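Local coordinates for protein 11R-lipoxygenase (PDB 3VF1) that probably uses a non-heme iron to insert molecular oxygen into polyunsaturated fatty acids, as a calcium-dependent lipoxygenase with R specificity, at residues Ala404-Arg409 against Ile531-Glu536; Val468-Tyr473 against Asn537-Gly542. One frame throughout, in Å; residues are numbered along the deposited sequence.

Contact 1. Residues Ala404-Arg409 against Ile531-Glu536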
# COMPACT_ATOMS: atom_id res chain seq x y z
N ALA A 404 -9.28 7.68 -1.35
CA ALA A 404 -9.98 7.13 -2.51
C ALA A 404 -11.46 7.44 -2.41
O ALA A 404 -12.09 7.86 -3.38
CB ALA A 404 -9.75 5.62 -2.60
N VAL A 405 -12.02 7.23 -1.22
CA VAL A 405 -13.44 7.47 -0.99
C VAL A 405 -13.79 8.94 -1.16
O VAL A 405 -14.80 9.28 -1.77
CB VAL A 405 -13.87 7.01 0.42
CG1 VAL A 405 -15.32 7.36 0.69
CG2 VAL A 405 -13.65 5.51 0.58
N SER A 406 -12.94 9.82 -0.63
CA SER A 406 -13.18 11.25 -0.72
C SER A 406 -13.08 11.74 -2.16
O SER A 406 -13.77 12.68 -2.55
CB SER A 406 -12.21 12.02 0.18
OG SER A 406 -12.49 13.41 0.13
N SER A 407 -12.21 11.11 -2.94
CA SER A 407 -12.06 11.47 -4.35
C SER A 407 -13.37 11.28 -5.09
O SER A 407 -13.80 12.15 -5.85
CB SER A 407 -10.97 10.63 -5.01
OG SER A 407 -9.68 10.98 -4.52
N TRP A 408 -14.01 10.13 -4.87
CA TRP A 408 -15.26 9.81 -5.55
C TRP A 408 -16.40 10.72 -5.10
O TRP A 408 -17.31 11.02 -5.87
CB TRP A 408 -15.64 8.35 -5.31
CG TRP A 408 -14.86 7.38 -6.15
CD1 TRP A 408 -13.77 6.65 -5.76
CD2 TRP A 408 -15.10 7.05 -7.52
NE1 TRP A 408 -13.32 5.88 -6.81
CE2 TRP A 408 -14.12 6.11 -7.90
CE3 TRP A 408 -16.04 7.46 -8.47
CZ2 TRP A 408 -14.06 5.57 -9.18
CZ3 TRP A 408 -15.99 6.92 -9.74
CH2 TRP A 408 -15.00 5.98 -10.09
N ARG A 409 -16.34 11.17 -3.85
CA ARG A 409 -17.43 11.94 -3.26
C ARG A 409 -17.36 13.44 -3.52
O ARG A 409 -18.38 14.13 -3.44
CB ARG A 409 -17.46 11.71 -1.75
CG ARG A 409 -17.91 10.32 -1.34
CD ARG A 409 -17.70 10.08 0.15
NE ARG A 409 -18.32 11.11 0.97
CZ ARG A 409 -19.62 11.19 1.22
NH1 ARG A 409 -20.46 10.30 0.71
NH2 ARG A 409 -20.09 12.17 1.98
N ILE A 531 -10.70 17.81 1.00
CA ILE A 531 -9.90 17.79 2.22
C ILE A 531 -10.77 17.92 3.47
O ILE A 531 -10.42 17.41 4.53
CB ILE A 531 -8.83 18.90 2.22
CG1 ILE A 531 -7.82 18.67 3.35
CG2 ILE A 531 -9.47 20.27 2.36
CD1 ILE A 531 -7.04 17.37 3.23
N ARG A 532 -11.91 18.59 3.34
CA ARG A 532 -12.82 18.75 4.46
C ARG A 532 -13.51 17.43 4.79
O ARG A 532 -13.78 17.13 5.95
CB ARG A 532 -13.88 19.82 4.17
CG ARG A 532 -14.90 19.97 5.28
CD ARG A 532 -15.76 21.23 5.12
NE ARG A 532 -16.53 21.23 3.88
CZ ARG A 532 -16.22 21.93 2.78
NH1 ARG A 532 -15.14 22.70 2.75
NH2 ARG A 532 -16.99 21.85 1.71
N ASP A 533 -13.78 16.63 3.76
CA ASP A 533 -14.42 15.34 3.96
C ASP A 533 -13.46 14.36 4.63
O ASP A 533 -13.87 13.50 5.41
CB ASP A 533 -14.89 14.77 2.61
CG ASP A 533 -15.95 13.70 2.77
OD1 ASP A 533 -16.48 13.54 3.89
OD2 ASP A 533 -16.26 13.02 1.77
N LEU A 534 -12.17 14.50 4.32
CA LEU A 534 -11.14 13.68 4.94
C LEU A 534 -10.97 14.04 6.41
O LEU A 534 -10.87 13.16 7.27
CB LEU A 534 -9.81 13.86 4.21
CG LEU A 534 -9.74 13.31 2.79
CD1 LEU A 534 -8.44 13.71 2.11
CD2 LEU A 534 -9.90 11.79 2.79
N HIS A 535 -10.92 15.34 6.70
CA HIS A 535 -10.72 15.82 8.06
C HIS A 535 -11.85 15.38 8.99
O HIS A 535 -11.62 15.09 10.16
CB HIS A 535 -10.62 17.34 8.07
CG HIS A 535 -10.57 17.94 9.44
ND1 HIS A 535 -9.38 18.16 10.12
CD2 HIS A 535 -11.55 18.34 10.27
CE1 HIS A 535 -9.65 18.68 11.30
NE2 HIS A 535 -10.96 18.81 11.42
N GLU A 536 -13.06 15.34 8.46
CA GLU A 536 -14.24 15.07 9.27
C GLU A 536 -14.58 13.59 9.35
O GLU A 536 -14.87 13.07 10.43
CB GLU A 536 -15.44 15.85 8.72
CG GLU A 536 -15.27 17.36 8.80
CD GLU A 536 -16.43 18.11 8.17
OE1 GLU A 536 -17.26 17.47 7.50
OE2 GLU A 536 -16.50 19.35 8.35
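Ser406 faces helix 525-538 squarely, its CA 6.3 Å from the CA of Asp533. Its CB rests on the branched end of Leu534, 3.5 Å from CD2, while OG lies alongside the CB of Asp533. With OG anti to the backbone N (chi1 -177°), the hydroxyl points to helix 525-538, where it hydrogen-bonds with the carbonyl O of Trp530. One turn further on, Arg409 makes the charged part of the contact. Its chain bends at chi3 (54°) and brings NE to OD2 of Asp533 at 2.9 Å, a salt bridge whose nearly straight N-H bond meets the syn lone pair of OD2, with OD2 in the guanidinium plane. The carboxylate is also held by Asn410 at OD2 and by Trp167 and Asn537 at OD1, and NH1 of Arg409 turns to the carbonyl O of Tyr165; these bonds should limit rotation of both groups. The two segments run in roughly opposite directions but at a marked tilt (137°), their axes 9.2 Å apart at closest approach. The C-terminal end of helix 369-410 thus lies against helix 525-538, with helices 416-425 and 428-438 packed on other residues of 404-409 and helix 557-579 touching Ile531 and Leu534.

Contact 2. Residues Val468-Tyr473 against Asn537-Gly542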
# COMPACT_ATOMS: atom_id res chain seq x y z
N VAL A 468 -1.85 8.21 16.26
CA VAL A 468 -1.21 8.54 14.99
C VAL A 468 -1.60 9.93 14.48
O VAL A 468 -2.74 10.36 14.65
CB VAL A 468 -1.55 7.50 13.89
CG1 VAL A 468 -2.97 7.69 13.39
CG2 VAL A 468 -0.56 7.62 12.74
N THR A 469 -0.64 10.62 13.88
CA THR A 469 -0.91 11.84 13.15
C THR A 469 -0.16 11.78 11.83
O THR A 469 0.67 10.89 11.62
CB THR A 469 -0.47 13.10 13.92
OG1 THR A 469 0.94 13.30 13.76
CG2 THR A 469 -0.80 12.97 15.40
N PHE A 470 -0.43 12.72 10.94
CA PHE A 470 0.20 12.72 9.62
C PHE A 470 1.65 13.23 9.66
O PHE A 470 2.35 13.18 8.65
CB PHE A 470 -0.62 13.54 8.62
CG PHE A 470 -1.57 12.71 7.81
CD1 PHE A 470 -2.81 12.35 8.32
CD2 PHE A 470 -1.23 12.28 6.55
CE1 PHE A 470 -3.69 11.58 7.58
CE2 PHE A 470 -2.10 11.51 5.80
CZ PHE A 470 -3.33 11.16 6.32
N ASP A 471 2.09 13.70 10.82
CA ASP A 471 3.49 14.07 10.99
C ASP A 471 4.39 12.85 10.80
O ASP A 471 5.52 12.97 10.33
CB ASP A 471 3.74 14.68 12.37
CG ASP A 471 3.11 16.06 12.52
OD1 ASP A 471 2.70 16.65 11.50
OD2 ASP A 471 3.04 16.55 13.67
N SER A 472 3.87 11.68 11.17
CA SER A 472 4.62 10.44 11.05
C SER A 472 4.69 9.97 9.60
O SER A 472 5.35 8.97 9.29
CB SER A 472 4.01 9.35 11.93
OG SER A 472 2.71 8.99 11.48
N TYR A 473 4.01 10.69 8.71
CA TYR A 473 4.04 10.36 7.28
C TYR A 473 4.99 11.26 6.51
O TYR A 473 5.29 11.00 5.35
CB TYR A 473 2.63 10.44 6.69
CG TYR A 473 1.81 9.20 6.95
CD1 TYR A 473 1.12 9.04 8.15
CD2 TYR A 473 1.74 8.19 6.01
CE1 TYR A 473 0.37 7.91 8.39
CE2 TYR A 473 1.00 7.05 6.25
CZ TYR A 473 0.32 6.92 7.44
OH TYR A 473 -0.42 5.78 7.67
N ASN A 537 -14.55 12.90 8.21
CA ASN A 537 -14.96 11.50 8.16
C ASN A 537 -13.82 10.53 7.84
O ASN A 537 -13.85 9.38 8.26
CB ASN A 537 -16.08 11.33 7.12
CG ASN A 537 -17.27 12.22 7.41
OD1 ASN A 537 -18.08 11.93 8.30
ND2 ASN A 537 -17.40 13.30 6.64
N GLY A 538 -12.82 11.01 7.10
CA GLY A 538 -11.72 10.16 6.70
C GLY A 538 -10.82 9.75 7.85
O GLY A 538 -10.34 8.62 7.90
N TYR A 539 -10.58 10.68 8.78
CA TYR A 539 -9.64 10.43 9.87
C TYR A 539 -10.15 10.99 11.19
O TYR A 539 -9.62 11.97 11.70
CB TYR A 539 -8.29 11.05 9.53
CG TYR A 539 -7.71 10.56 8.22
CD1 TYR A 539 -7.03 9.36 8.15
CD2 TYR A 539 -7.87 11.29 7.05
CE1 TYR A 539 -6.51 8.90 6.96
CE2 TYR A 539 -7.35 10.85 5.85
CZ TYR A 539 -6.67 9.65 5.81
OH TYR A 539 -6.16 9.19 4.62
N PRO A 540 -11.19 10.34 11.76
CA PRO A 540 -11.70 10.75 13.07
C PRO A 540 -10.62 10.70 14.14
O PRO A 540 -9.77 9.81 14.10
CB PRO A 540 -12.81 9.72 13.35
CG PRO A 540 -12.53 8.58 12.43
CD PRO A 540 -11.89 9.17 11.22
N ALA A 541 -10.64 11.64 15.07
CA ALA A 541 -9.58 11.79 16.05
C ALA A 541 -9.33 10.52 16.85
O ALA A 541 -8.19 10.20 17.19
CB ALA A 541 -9.89 12.95 16.99
N GLY A 542 -10.40 9.79 17.15
CA GLY A 542 -10.30 8.59 17.96
C GLY A 542 -10.67 8.85 19.41
O GLY A 542 -10.98 9.99 19.77
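Phe470 drives the CE1-CZ edge of its ring into one face of the Tyr539 ring. CE1 stands above the middle of the tyrosine ring, and CZ comes down nearer its phenol end, 3.7 Å from the CZ of Tyr539. With the ring planes at 89° and the centroids of Phe470 and Tyr539 5.1 Å apart, this is a T-shaped (edge-to-face) pair, in which the slightly positive C-H edge of Phe470 meets the electron-rich face of the tyrosine. Tyr539 sits where the chain breaks out of helix 525-538, and its side chain also touches Pro402 and Thr403 of helix 369-410. The phenol OH is hydrogen-bonded to the carbonyl O of Met399, which should restrict movement of the ring. Phe470 opens a short 3-10 segment and also meets Phe563, while Val550 touches both members of the pair. Next to Phe470 in the chain, Thr469 shapes the backbone: its OG1 accepts from the N of Asp471 at 3.2 Å, and its carbonyl O receives the OG of Ser472 at 2.8 Å. The first of these bonds defines an ST turn. Phe470 lies within this turn, and its buried T-shaped pair with Tyr539 joins two interhelical connections of the helical lipoxygenase domain.

In the fold
Contacts 1 and 2 share helix 525-538 and lie about 13 Å apart between centres: residues 531-536 meet the end of helix 369-410, and residues 537-542 finish the helix and, at Tyr539, meet the loop before helix 475-481. The backbone links them directly, since the N of Gly538 probably hydrogen-bonds to the O of Asp533 (3.2 Å). In addition, CD2 of Tyr539 packs 3.5 Å from the O of Leu534. Helix 369-410 supplies one side of contact 1 and also touches Tyr539 of contact 2; it carries the iron ligands His392 and His397. The side chain of Tyr539 in contact 2 is about 11 Å from that of His397, whereas contact 1 is remote from the iron site.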